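Local coordinates for heavy metal cation tricomponent efflux pump ZneA(CzcA-like) (Cupriavidus metallidurans, PDB 4K0J), which exports zinc ions as a Zn(II)/proton antiporter, an inner-membrane RND heavy-metal efflux pump working in a three-component system, at residues C[45-50]-C[125-130]; C[78-83]-C[94-99]; C[158-163]-C[304-309]; C[588-593]-C[609-614]; C[665-670]-C[810-815]. One frame throughout, in Å; residues are numbered along the deposited sequence.

Interaction 1 of 5, residues C[45-50]-C[125-130]; sequences TTSQVV and PSLDPL
D128 grips Q48 with its backbone and its carboxylate together. D128 N donates to Q48 O at 3.0 Å, and Q48 N in return bonds D128 OD2 at 3.1 Å. In a regular antiparallel pair that second N-H would go to the carbonyl of D128; here the side chain takes the carbonyl's place. With chi1 at 85°, the carboxylate carbon of D128 sits between its own N and carbonyl carbon, which folds the group back over residue 48, and the N-H of Q48 meets OD2 from above the carboxylate plane, 66° out of it. The Q48 chain crosses the aspartate at about a right angle, with Q48 CG 3.3 Å from D128 OD1. Two residues on, V50 forms the regular hydrogen-bonded pair with S126, both bonds (V50 N to S126 O and S126 N to V50 O) being 2.9 Å long. V49 and L127 put their side chains on the other face, where V49 CG2 also lies 3.7 Å from CB of the poorly ordered P125. The short strand 126-127 thus extends an antiparallel sheet, consistent with the PN1 part of an RND porter domain. Strand 46-52 pairs on its far side with strand 90-97, while helix 103-113 covers L127 and sends R107 into a salt bridge with D128 OD2.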
# COMPACT_ATOMS: atom_id res chain seq x y z
N THR C 45 -6.58 10.42 12.36
CA THR C 45 -6.39 10.34 10.92
C THR C 45 -7.55 11.00 10.17
O THR C 45 -8.64 10.44 10.07
CB THR C 45 -6.28 8.89 10.47
OG1 THR C 45 -5.53 8.15 11.43
CG2 THR C 45 -5.59 8.81 9.12
N THR C 46 -7.29 12.19 9.63
CA THR C 46 -8.31 12.95 8.93
C THR C 46 -7.85 13.48 7.57
O THR C 46 -6.66 13.62 7.32
CB THR C 46 -8.80 14.15 9.78
OG1 THR C 46 -9.65 14.98 8.98
CG2 THR C 46 -7.63 14.97 10.28
N SER C 47 -8.82 13.77 6.71
CA SER C 47 -8.53 14.36 5.41
C SER C 47 -9.77 15.06 4.89
O SER C 47 -10.89 14.57 5.07
CB SER C 47 -8.06 13.30 4.42
OG SER C 47 -7.63 13.90 3.22
N GLN C 48 -9.58 16.21 4.24
CA GLN C 48 -10.71 16.97 3.71
C GLN C 48 -10.61 17.20 2.20
O GLN C 48 -9.52 17.36 1.65
CB GLN C 48 -10.90 18.29 4.47
CG GLN C 48 -9.61 18.95 4.94
CD GLN C 48 -9.83 20.34 5.52
OE1 GLN C 48 -10.95 20.84 5.54
NE2 GLN C 48 -8.75 20.96 6.00
N VAL C 49 -11.77 17.20 1.55
CA VAL C 49 -11.87 17.45 0.11
C VAL C 49 -12.40 18.86 -0.18
O VAL C 49 -13.39 19.30 0.41
CB VAL C 49 -12.72 16.38 -0.62
CG1 VAL C 49 -13.90 15.95 0.23
CG2 VAL C 49 -13.21 16.89 -1.97
N VAL C 50 -11.73 19.55 -1.09
CA VAL C 50 -12.06 20.93 -1.39
C VAL C 50 -12.63 21.05 -2.80
O VAL C 50 -11.91 20.87 -3.79
CB VAL C 50 -10.83 21.84 -1.28
CG1 VAL C 50 -11.24 23.29 -1.18
CG2 VAL C 50 -9.99 21.44 -0.08
N PRO C 125 -13.43 18.49 -7.44
CA PRO C 125 -13.06 18.23 -6.04
C PRO C 125 -11.62 17.76 -5.87
O PRO C 125 -11.20 16.78 -6.50
CB PRO C 125 -14.03 17.13 -5.62
CG PRO C 125 -14.36 16.42 -6.89
CD PRO C 125 -14.36 17.47 -7.97
N SER C 126 -10.87 18.44 -5.00
CA SER C 126 -9.46 18.14 -4.78
C SER C 126 -9.21 17.63 -3.36
O SER C 126 -10.12 17.60 -2.54
CB SER C 126 -8.62 19.39 -5.06
OG SER C 126 -7.38 19.34 -4.38
N LEU C 127 -7.97 17.23 -3.08
CA LEU C 127 -7.62 16.78 -1.74
C LEU C 127 -6.68 17.77 -1.05
O LEU C 127 -5.73 18.25 -1.65
CB LEU C 127 -6.96 15.41 -1.80
CG LEU C 127 -7.39 14.45 -0.69
CD1 LEU C 127 -8.88 14.21 -0.76
CD2 LEU C 127 -6.64 13.14 -0.80
N ASP C 128 -6.98 18.09 0.20
CA ASP C 128 -6.14 19.00 0.98
C ASP C 128 -4.79 18.35 1.27
O ASP C 128 -4.68 17.13 1.22
CB ASP C 128 -6.85 19.40 2.28
CG ASP C 128 -6.65 18.39 3.40
OD1 ASP C 128 -6.31 18.81 4.53
OD2 ASP C 128 -6.83 17.18 3.17
N PRO C 129 -3.76 19.16 1.56
CA PRO C 129 -2.43 18.64 1.90
C PRO C 129 -2.43 17.67 3.09
O PRO C 129 -3.23 17.81 4.01
CB PRO C 129 -1.63 19.91 2.24
CG PRO C 129 -2.64 21.01 2.37
CD PRO C 129 -3.75 20.63 1.46
N LEU C 130 -1.52 16.69 3.05
CA LEU C 130 -1.44 15.68 4.10
C LEU C 130 -0.65 16.17 5.30
O LEU C 130 0.56 15.96 5.41
CB LEU C 130 -0.85 14.38 3.55
CG LEU C 130 -0.79 13.20 4.52
CD1 LEU C 130 -2.16 12.85 5.05
CD2 LEU C 130 -0.16 11.98 3.86

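Interaction 2 of 5, residues C[78-83]-C[94-99]; sequences GMHVMR and TVVFKD
Strands 79-83 and 94-97 run antiparallel, but H80 and V81 both face V96, so the pairing slips by one residue. This is a classic beta bulge in the hairpin of strands 79-87 and 90-97. V96 O takes both N-H groups, H80 N at 2.9 Å in the carbonyl plane on a lone pair and V81 N at 2.9 Å from a direction tilted 32° out of that plane. From V81-V96 onward the register is regular through M82-V95 to R83-T94, whose T94 N to R83 O bond is weak. V95 divides its branches between two methionines: CG1, trans to the V95 backbone N (chi1 169°), meets M79 CG at 3.9 Å, and CG2 meets M82 CG at 3.7 Å. V95 CG1 also rests over one face of the F97 ring, near its rim, while G78 O lies at that ring's edge. On the sheet face that carries V81, R83 and V96, V81 CB packs on V96 CG1, and R83 NH1 bonds L660 O. The bulge directs the H80 side chain toward the partner strand, where V96 CG2 lies in the plane of the imidazole at its ND1 edge and K98 CE comes within 3.5 Å of H80 CD2.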
# COMPACT_ATOMS: atom_id res chain seq x y z
N GLY C 78 -13.30 2.62 6.67
CA GLY C 78 -12.57 3.17 7.80
C GLY C 78 -13.05 4.53 8.24
O GLY C 78 -12.42 5.18 9.07
N MET C 79 -14.17 4.98 7.69
CA MET C 79 -14.73 6.27 8.06
C MET C 79 -15.25 6.25 9.49
O MET C 79 -15.82 5.25 9.93
CB MET C 79 -15.85 6.66 7.10
CG MET C 79 -16.31 8.10 7.25
SD MET C 79 -18.10 8.26 7.39
CE MET C 79 -18.38 7.56 9.01
N HIS C 80 -15.07 7.35 10.21
CA HIS C 80 -15.55 7.45 11.59
C HIS C 80 -16.54 8.60 11.74
O HIS C 80 -17.69 8.39 12.11
CB HIS C 80 -14.40 7.64 12.56
CG HIS C 80 -14.82 7.77 13.99
ND1 HIS C 80 -14.44 8.83 14.78
CD2 HIS C 80 -15.60 6.97 14.76
CE1 HIS C 80 -14.96 8.68 15.99
NE2 HIS C 80 -15.66 7.56 16.00
N VAL C 81 -16.08 9.82 11.48
CA VAL C 81 -16.94 10.99 11.53
C VAL C 81 -16.90 11.73 10.21
O VAL C 81 -15.82 11.96 9.66
CB VAL C 81 -16.52 11.95 12.66
CG1 VAL C 81 -17.44 13.16 12.71
CG2 VAL C 81 -16.51 11.24 13.99
N MET C 82 -18.06 12.11 9.69
CA MET C 82 -18.10 12.84 8.43
C MET C 82 -18.83 14.18 8.54
O MET C 82 -20.04 14.22 8.73
CB MET C 82 -18.73 12.00 7.33
CG MET C 82 -18.39 12.50 5.95
SD MET C 82 -19.61 12.05 4.72
CE MET C 82 -18.91 12.86 3.29
N ARG C 83 -18.08 15.26 8.38
CA ARG C 83 -18.62 16.61 8.45
C ARG C 83 -18.46 17.31 7.10
O ARG C 83 -17.70 16.85 6.25
CB ARG C 83 -17.90 17.41 9.54
CG ARG C 83 -18.57 17.32 10.89
CD ARG C 83 -17.67 16.71 11.94
NE ARG C 83 -16.51 17.54 12.22
CZ ARG C 83 -15.64 17.30 13.20
NH1 ARG C 83 -15.81 16.25 13.99
NH2 ARG C 83 -14.61 18.11 13.38
N THR C 94 -15.01 17.47 5.43
CA THR C 94 -14.03 16.88 6.34
C THR C 94 -14.39 15.44 6.65
O THR C 94 -15.54 15.15 7.00
CB THR C 94 -13.90 17.69 7.65
OG1 THR C 94 -13.35 18.98 7.36
CG2 THR C 94 -12.99 16.98 8.63
N VAL C 95 -13.42 14.53 6.52
CA VAL C 95 -13.62 13.15 6.93
C VAL C 95 -12.56 12.71 7.92
O VAL C 95 -11.37 12.78 7.62
CB VAL C 95 -13.60 12.17 5.74
CG1 VAL C 95 -13.55 10.73 6.25
CG2 VAL C 95 -14.81 12.38 4.86
N VAL C 96 -12.99 12.27 9.10
CA VAL C 96 -12.07 11.67 10.06
C VAL C 96 -12.34 10.18 10.13
O VAL C 96 -13.49 9.74 10.09
CB VAL C 96 -12.15 12.36 11.45
CG1 VAL C 96 -13.28 13.37 11.49
CG2 VAL C 96 -12.30 11.34 12.57
N PHE C 97 -11.26 9.40 10.20
CA PHE C 97 -11.32 7.94 10.10
C PHE C 97 -11.23 7.23 11.45
O PHE C 97 -11.04 7.87 12.48
CB PHE C 97 -10.20 7.43 9.19
CG PHE C 97 -10.33 7.87 7.76
CD1 PHE C 97 -9.97 9.15 7.37
CD2 PHE C 97 -10.80 6.99 6.79
CE1 PHE C 97 -10.09 9.55 6.06
CE2 PHE C 97 -10.91 7.39 5.47
CZ PHE C 97 -10.55 8.67 5.11
N LYS C 98 -11.38 5.91 11.43
CA LYS C 98 -11.21 5.11 12.64
C LYS C 98 -9.73 4.99 12.92
O LYS C 98 -8.91 5.32 12.07
CB LYS C 98 -11.84 3.72 12.47
CG LYS C 98 -13.25 3.59 13.02
CD LYS C 98 -13.27 3.74 14.54
CE LYS C 98 -14.68 3.61 15.11
NZ LYS C 98 -14.73 3.87 16.57
N ASP C 99 -9.38 4.51 14.11
CA ASP C 99 -7.97 4.34 14.46
C ASP C 99 -7.37 3.08 13.85
O ASP C 99 -8.03 2.04 13.72
CB ASP C 99 -7.77 4.36 15.98
CG ASP C 99 -7.36 5.72 16.49
OD1 ASP C 99 -7.60 6.72 15.78
OD2 ASP C 99 -6.78 5.79 17.60

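Interaction 3 of 5, residues C[158-163]-C[304-309]; sequences WKVIPR and RDLNDN
R163 and D305 both extend their first side-chain bond trans to the backbone N (chi1 176° in R163), which sends the two chains across the gap between their helices; a bend at chi2 of R163 then turns its NE to the acid. R163 NE donates to D305 OD2 at 3.1 Å, a nearly straight hydrogen bond that is also a salt bridge. The oxygen lies in the plane of the guanidinium, at its edge. The two planes are 61° apart and the one bond goes to the anti side of OD2, unlike a side-by-side fork. The other oxygen, D305 OD1, accepts from N309 ND2 at 3.1 Å through its own anti lone pair, so the carboxylate is held at both ends and its rotation is restrained. Next to the ion pair, L306 points between the helices and splits its methyls: CD1 lies 3.7 Å from V160 CG1, while CD2 lies 3.8 Å from R163 CG, the aliphatic part of the arginine sliding past the leucine in the opposite direction. The segments 158-163 and 304-309 run roughly antiparallel (151°), their axes 10.6 Å apart at closest approach, in an alpha/beta unit consistent with the PN2 subdomain of RND pumps. V160 and I161 rest on Y140 of strand 135-143, I161 also touches strand 170-177, N307 bonds V317, and W158 packs on R71 of the second subunit.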
# COMPACT_ATOMS: atom_id res chain seq x y z
N TRP C 158 7.06 33.78 -5.52
CA TRP C 158 8.00 33.25 -6.50
C TRP C 158 9.40 32.95 -5.95
O TRP C 158 10.22 32.33 -6.63
CB TRP C 158 8.05 34.16 -7.72
CG TRP C 158 6.69 34.51 -8.21
CD1 TRP C 158 6.02 35.69 -8.02
CD2 TRP C 158 5.80 33.66 -8.94
NE1 TRP C 158 4.78 35.63 -8.60
CE2 TRP C 158 4.62 34.40 -9.18
CE3 TRP C 158 5.89 32.36 -9.43
CZ2 TRP C 158 3.55 33.87 -9.88
CZ3 TRP C 158 4.82 31.84 -10.13
CH2 TRP C 158 3.66 32.59 -10.35
N LYS C 159 9.66 33.38 -4.72
CA LYS C 159 10.95 33.12 -4.08
C LYS C 159 10.80 32.27 -2.82
O LYS C 159 11.30 31.16 -2.75
CB LYS C 159 11.67 34.43 -3.74
CG LYS C 159 11.91 35.34 -4.94
CD LYS C 159 12.67 34.62 -6.04
CE LYS C 159 12.98 35.55 -7.20
NZ LYS C 159 13.87 36.67 -6.79
N VAL C 160 10.09 32.81 -1.84
CA VAL C 160 10.06 32.23 -0.50
C VAL C 160 9.36 30.88 -0.44
O VAL C 160 9.95 29.88 -0.00
CB VAL C 160 9.37 33.19 0.50
CG1 VAL C 160 9.30 32.56 1.87
CG2 VAL C 160 10.13 34.50 0.56
N ILE C 161 8.11 30.85 -0.88
CA ILE C 161 7.36 29.60 -0.90
C ILE C 161 8.00 28.54 -1.79
O ILE C 161 8.21 27.42 -1.34
CB ILE C 161 5.87 29.80 -1.23
CG1 ILE C 161 5.19 30.63 -0.13
CG2 ILE C 161 5.18 28.46 -1.38
CD1 ILE C 161 3.76 31.06 -0.45
N PRO C 162 8.36 28.89 -3.05
CA PRO C 162 9.02 27.87 -3.87
C PRO C 162 10.27 27.29 -3.20
O PRO C 162 10.64 26.15 -3.47
CB PRO C 162 9.41 28.63 -5.14
CG PRO C 162 8.41 29.73 -5.23
CD PRO C 162 8.13 30.14 -3.82
N ARG C 163 10.91 28.07 -2.33
CA ARG C 163 12.11 27.62 -1.66
C ARG C 163 11.78 26.70 -0.49
O ARG C 163 12.28 25.58 -0.41
CB ARG C 163 12.94 28.81 -1.18
CG ARG C 163 14.19 28.45 -0.38
CD ARG C 163 15.17 27.63 -1.21
NE ARG C 163 16.37 27.28 -0.44
CZ ARG C 163 16.46 26.22 0.35
NH1 ARG C 163 15.44 25.39 0.49
NH2 ARG C 163 17.59 25.98 1.01
N ARG C 304 17.25 30.73 6.30
CA ARG C 304 18.57 31.36 6.36
C ARG C 304 19.06 31.69 4.95
O ARG C 304 19.45 32.83 4.69
CB ARG C 304 19.58 30.45 7.05
CG ARG C 304 20.37 31.14 8.15
CD ARG C 304 21.57 30.29 8.58
NE ARG C 304 21.24 28.86 8.65
CZ ARG C 304 20.73 28.26 9.72
NH1 ARG C 304 20.47 28.96 10.82
NH2 ARG C 304 20.46 26.96 9.69
N ASP C 305 19.03 30.70 4.07
CA ASP C 305 19.40 30.87 2.66
C ASP C 305 18.63 32.01 1.99
O ASP C 305 19.17 32.75 1.17
CB ASP C 305 19.17 29.57 1.90
CG ASP C 305 19.56 29.66 0.43
OD1 ASP C 305 20.41 30.50 0.09
OD2 ASP C 305 19.01 28.88 -0.37
N LEU C 306 17.35 32.13 2.34
CA LEU C 306 16.52 33.18 1.78
C LEU C 306 16.99 34.55 2.22
O LEU C 306 17.15 35.45 1.40
CB LEU C 306 15.05 32.97 2.15
CG LEU C 306 14.30 31.92 1.34
CD1 LEU C 306 12.88 31.79 1.84
CD2 LEU C 306 14.32 32.27 -0.13
N ASN C 307 17.23 34.72 3.51
CA ASN C 307 17.65 36.03 4.00
C ASN C 307 19.06 36.41 3.53
O ASN C 307 19.29 37.53 3.06
CB ASN C 307 17.56 36.10 5.53
CG ASN C 307 16.12 36.10 6.03
OD1 ASN C 307 15.28 36.84 5.52
ND2 ASN C 307 15.84 35.27 7.02
N ASP C 308 19.98 35.47 3.64
CA ASP C 308 21.39 35.70 3.34
C ASP C 308 21.68 36.00 1.87
O ASP C 308 22.38 36.96 1.55
CB ASP C 308 22.23 34.49 3.77
CG ASP C 308 22.13 34.20 5.26
OD1 ASP C 308 21.22 34.73 5.93
OD2 ASP C 308 22.98 33.42 5.76
N ASN C 309 21.14 35.17 0.98
CA ASN C 309 21.58 35.19 -0.41
C ASN C 309 20.51 35.45 -1.47
O ASN C 309 20.80 36.00 -2.53
CB ASN C 309 22.30 33.88 -0.74
CG ASN C 309 23.15 33.39 0.42
OD1 ASN C 309 24.25 33.89 0.65
ND2 ASN C 309 22.64 32.41 1.15

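Interaction 4 of 5, residues C[588-593]-C[609-614]; sequences EHVVTQ and IETAVT
The amide of Q593 and the carboxylate of E610 stand on the same side of their strands with planes 82° apart, almost perpendicular, and Q593 NE2 is 3.6 Å from E610 OE2. Both have polar partners outside the pair: E610 OE1 accepts from Q558, while Q593 OE1 takes weak bonds from R139 and Q281. At the other end T614 OG1 lies 3.3 Å from H589 CB, and H589 ND1 hydrogen-bonds D274. With chi1 at 74°, OG1 of T614 turns back toward the H589 backbone, although the details there are doubtful at this resolution. Strands 587-595 and 608-615 are neighbouring inner strands of an antiparallel sheet, consistent with the PC1 part of an RND porter domain. V591 N bonds A612 O at 2.8 Å and A612 N returns to V591 O at 2.7 Å; Q593 N to E610 O is 2.8 Å, but the return bond from E610 N to Q593 O lengthens to 3.3 Å. V590, T592, T611 and V613 share one face, where V590 CG1 touches T611 CG2 at 3.9 Å and T592 CG2 is 4.1 Å from T611 CG2, the two threonine side chains lying side by side and pointing the same way. Helix 567-581 covers this face, with R578 against V590 and T592. M273, Y320 and W556 lie against the face of V591, Q593 and E610.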
# COMPACT_ATOMS: atom_id res chain seq x y z
N GLU C 588 4.47 39.53 22.98
CA GLU C 588 5.57 39.77 22.06
C GLU C 588 5.07 40.28 20.71
O GLU C 588 5.44 41.37 20.26
CB GLU C 588 6.38 38.48 21.87
CG GLU C 588 7.71 38.65 21.17
CD GLU C 588 8.56 37.39 21.23
OE1 GLU C 588 8.22 36.48 22.02
OE2 GLU C 588 9.56 37.31 20.48
N HIS C 589 4.22 39.49 20.06
CA HIS C 589 3.59 39.88 18.80
C HIS C 589 2.12 39.48 18.79
O HIS C 589 1.72 38.53 19.46
CB HIS C 589 4.29 39.22 17.61
CG HIS C 589 5.71 39.66 17.41
ND1 HIS C 589 6.04 40.80 16.71
CD2 HIS C 589 6.88 39.11 17.81
CE1 HIS C 589 7.35 40.94 16.69
NE2 HIS C 589 7.89 39.93 17.35
N VAL C 590 1.32 40.20 18.02
CA VAL C 590 -0.08 39.85 17.82
C VAL C 590 -0.41 39.88 16.33
O VAL C 590 -0.18 40.88 15.65
CB VAL C 590 -1.02 40.81 18.57
CG1 VAL C 590 -2.46 40.33 18.44
CG2 VAL C 590 -0.63 40.92 20.03
N VAL C 591 -0.93 38.76 15.84
CA VAL C 591 -1.22 38.59 14.43
C VAL C 591 -2.70 38.28 14.21
O VAL C 591 -3.25 37.40 14.85
CB VAL C 591 -0.39 37.43 13.83
CG1 VAL C 591 -0.97 36.99 12.50
CG2 VAL C 591 1.07 37.82 13.68
N THR C 592 -3.33 39.02 13.31
CA THR C 592 -4.72 38.73 12.96
C THR C 592 -4.80 38.17 11.55
O THR C 592 -4.10 38.63 10.64
CB THR C 592 -5.62 39.99 13.03
OG1 THR C 592 -5.25 40.92 12.00
CG2 THR C 592 -5.50 40.67 14.40
N GLN C 593 -5.66 37.18 11.37
CA GLN C 593 -5.98 36.67 10.05
C GLN C 593 -7.46 36.86 9.77
O GLN C 593 -8.26 35.94 9.92
CB GLN C 593 -5.65 35.18 9.96
CG GLN C 593 -4.27 34.82 10.43
CD GLN C 593 -4.06 33.33 10.46
OE1 GLN C 593 -3.07 32.84 10.99
NE2 GLN C 593 -5.01 32.59 9.90
N ILE C 609 -12.29 36.07 12.21
CA ILE C 609 -10.87 36.28 12.39
C ILE C 609 -10.31 35.13 13.20
O ILE C 609 -10.98 34.60 14.09
CB ILE C 609 -10.53 37.59 13.14
CG1 ILE C 609 -11.44 38.74 12.72
CG2 ILE C 609 -9.08 37.98 12.93
CD1 ILE C 609 -11.07 40.05 13.37
N GLU C 610 -9.09 34.75 12.87
CA GLU C 610 -8.29 33.91 13.73
C GLU C 610 -7.09 34.74 14.10
O GLU C 610 -6.42 35.30 13.23
CB GLU C 610 -7.86 32.65 13.00
CG GLU C 610 -8.93 31.58 12.93
CD GLU C 610 -8.45 30.35 12.20
OE1 GLU C 610 -8.81 29.23 12.62
OE2 GLU C 610 -7.70 30.50 11.21
N THR C 611 -6.83 34.84 15.40
CA THR C 611 -5.73 35.67 15.89
C THR C 611 -4.65 34.84 16.57
O THR C 611 -4.96 33.91 17.31
CB THR C 611 -6.26 36.74 16.87
OG1 THR C 611 -7.38 37.42 16.28
CG2 THR C 611 -5.18 37.75 17.22
N ALA C 612 -3.39 35.16 16.30
CA ALA C 612 -2.30 34.52 17.01
C ALA C 612 -1.66 35.49 18.00
O ALA C 612 -1.25 36.59 17.64
CB ALA C 612 -1.26 33.99 16.04
N VAL C 613 -1.61 35.08 19.27
CA VAL C 613 -1.06 35.92 20.33
C VAL C 613 0.20 35.30 20.93
O VAL C 613 0.13 34.34 21.69
CB VAL C 613 -2.07 36.12 21.46
CG1 VAL C 613 -1.48 37.01 22.53
CG2 VAL C 613 -3.34 36.73 20.90
N THR C 614 1.35 35.87 20.59
CA THR C 614 2.62 35.38 21.08
C THR C 614 3.00 36.10 22.36
O THR C 614 2.70 37.28 22.53
CB THR C 614 3.74 35.58 20.04
OG1 THR C 614 4.11 36.96 19.98
CG2 THR C 614 3.28 35.13 18.66

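Interaction 5 of 5, residues C[665-670]-C[810-815]; sequences SDLVVK and VRLNLR
D666 and N813 lock the ends of two antiparallel strands together. D666 N donates to N813 OD1 at 3.2 Å, nearly along the C=O axis, and D666 OD2 receives a weak bond from L814 N at 3.4 Å. The two side chains cross at about a right angle with their flat ends only 29° from parallel. Next in line, L667 O has two donors: L812 N at 2.9 Å and S665 OG at 2.7 Å, reaching it from opposite faces of the carbonyl plane. The serine gets there because chi1 of 66° tucks OG between its own N and carbonyl carbon. Apolar contacts fill the face shared by L667, V669, V810 and L812: L667 CB meets L812 CG at 3.7 Å, and V669 CB meets V810 CB at 4.1 Å. Past the strand end, L667 CD1 crosses over to L814 CB at 3.7 Å. Helix 676-690 covers this face through I686, T687 and L690, as in a PC2-like alpha/beta unit of an RND porter domain. From the opposite face R811 reaches out to a salt bridge with D702. Further out, D698 accepts from N813 ND2 and pairs with R815, which also bridges to E632. Held by D698, the N813 amide is fixed with OD1 toward the D666 N-H; D698 may polarise the amide toward a stronger acceptor, though its salt bridge to R815 would temper the effect.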
# COMPACT_ATOMS: atom_id res chain seq x y z
N SER C 665 -13.45 24.94 19.48
CA SER C 665 -13.71 25.15 20.90
C SER C 665 -13.65 23.83 21.66
O SER C 665 -13.80 22.76 21.07
CB SER C 665 -15.06 25.83 21.12
OG SER C 665 -16.13 24.99 20.71
N ASP C 666 -13.44 23.91 22.97
CA ASP C 666 -13.32 22.73 23.82
C ASP C 666 -14.61 21.92 23.81
O ASP C 666 -14.60 20.70 23.73
CB ASP C 666 -13.00 23.13 25.26
CG ASP C 666 -12.00 24.28 25.34
OD1 ASP C 666 -11.25 24.49 24.36
OD2 ASP C 666 -11.96 24.96 26.38
N LEU C 667 -15.73 22.64 23.90
CA LEU C 667 -17.05 22.02 23.97
C LEU C 667 -17.94 22.57 22.87
O LEU C 667 -17.80 23.72 22.47
CB LEU C 667 -17.68 22.32 25.33
CG LEU C 667 -17.05 21.68 26.56
CD1 LEU C 667 -17.42 22.44 27.82
CD2 LEU C 667 -17.48 20.22 26.67
N VAL C 668 -18.84 21.74 22.36
CA VAL C 668 -19.87 22.23 21.45
C VAL C 668 -21.21 21.61 21.79
O VAL C 668 -21.27 20.57 22.44
CB VAL C 668 -19.57 21.92 19.96
CG1 VAL C 668 -18.29 22.61 19.49
CG2 VAL C 668 -19.50 20.42 19.72
N VAL C 669 -22.27 22.27 21.35
CA VAL C 669 -23.61 21.70 21.42
C VAL C 669 -24.25 21.77 20.04
O VAL C 669 -24.53 22.86 19.52
CB VAL C 669 -24.50 22.44 22.44
CG1 VAL C 669 -25.92 21.89 22.39
CG2 VAL C 669 -23.93 22.30 23.83
N LYS C 670 -24.47 20.61 19.44
CA LYS C 670 -24.97 20.54 18.08
C LYS C 670 -26.50 20.40 18.03
O LYS C 670 -27.05 19.42 18.54
CB LYS C 670 -24.30 19.38 17.34
CG LYS C 670 -22.77 19.48 17.30
CD LYS C 670 -22.14 18.24 16.67
CE LYS C 670 -22.07 17.06 17.64
NZ LYS C 670 -20.96 17.16 18.63
N VAL C 810 -23.33 25.36 18.73
CA VAL C 810 -23.08 26.30 19.81
C VAL C 810 -21.73 25.96 20.42
O VAL C 810 -21.63 25.09 21.27
CB VAL C 810 -24.17 26.24 20.89
CG1 VAL C 810 -23.90 27.29 21.95
CG2 VAL C 810 -25.54 26.44 20.29
N ARG C 811 -20.69 26.66 19.97
CA ARG C 811 -19.35 26.40 20.48
C ARG C 811 -19.07 27.18 21.77
O ARG C 811 -19.53 28.32 21.92
CB ARG C 811 -18.30 26.66 19.40
CG ARG C 811 -18.03 28.10 19.05
CD ARG C 811 -16.87 28.16 18.07
NE ARG C 811 -16.24 29.47 17.99
CZ ARG C 811 -16.51 30.38 17.06
NH1 ARG C 811 -17.41 30.11 16.12
NH2 ARG C 811 -15.89 31.55 17.06
N LEU C 812 -18.33 26.56 22.68
CA LEU C 812 -18.10 27.09 24.02
C LEU C 812 -16.88 26.48 24.74
O LEU C 812 -16.57 25.31 24.54
CB LEU C 812 -19.34 26.90 24.90
CG LEU C 812 -19.63 25.48 25.41
CD1 LEU C 812 -20.38 25.55 26.73
CD2 LEU C 812 -20.42 24.67 24.39
N ASN C 813 -16.22 27.27 25.58
CA ASN C 813 -15.04 26.78 26.32
C ASN C 813 -15.32 26.49 27.80
O ASN C 813 -16.06 27.21 28.46
CB ASN C 813 -13.88 27.77 26.20
CG ASN C 813 -13.40 27.93 24.77
OD1 ASN C 813 -13.37 26.96 24.00
ND2 ASN C 813 -13.03 29.15 24.40
N LEU C 814 -14.70 25.43 28.31
CA LEU C 814 -14.93 24.96 29.68
C LEU C 814 -14.22 25.80 30.74
O LEU C 814 -14.47 25.64 31.93
CB LEU C 814 -14.53 23.49 29.82
CG LEU C 814 -13.30 22.98 29.05
CD1 LEU C 814 -12.00 23.60 29.55
CD2 LEU C 814 -13.23 21.46 29.10
N ARG C 815 -13.33 26.67 30.28
CA ARG C 815 -12.47 27.48 31.15
C ARG C 815 -13.21 28.21 32.27
O ARG C 815 -14.27 28.79 32.04
CB ARG C 815 -11.67 28.48 30.31
CG ARG C 815 -10.97 29.56 31.11
CD ARG C 815 -10.09 30.41 30.20
NE ARG C 815 -10.80 30.81 28.99
CZ ARG C 815 -11.42 31.98 28.84
NH1 ARG C 815 -12.04 32.25 27.70
NH2 ARG C 815 -11.41 32.87 29.82

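Overall arrangement
Interactions 1 and 2 belong to one sheet: strands 46-52 and 90-97 are neighbours in it, and T45 and S47 pair with F97 and V95. Their centres are 12 Å apart, and both are partly buried. Interactions 4 and 5 lie in two other sheets and are the buried contacts; their nearest atoms come within about 6 Å. Interaction 3 alone joins helices, far from the chain centre, with a salt bridge and a leucine instead of backbone bonds. Among the strand contacts, interaction 1 replaces a carbonyl by a carboxylate, interaction 2 absorbs a bulge, interaction 4 keeps regular pairing, and interaction 5 ties its strand ends with an aspartate-asparagine bond.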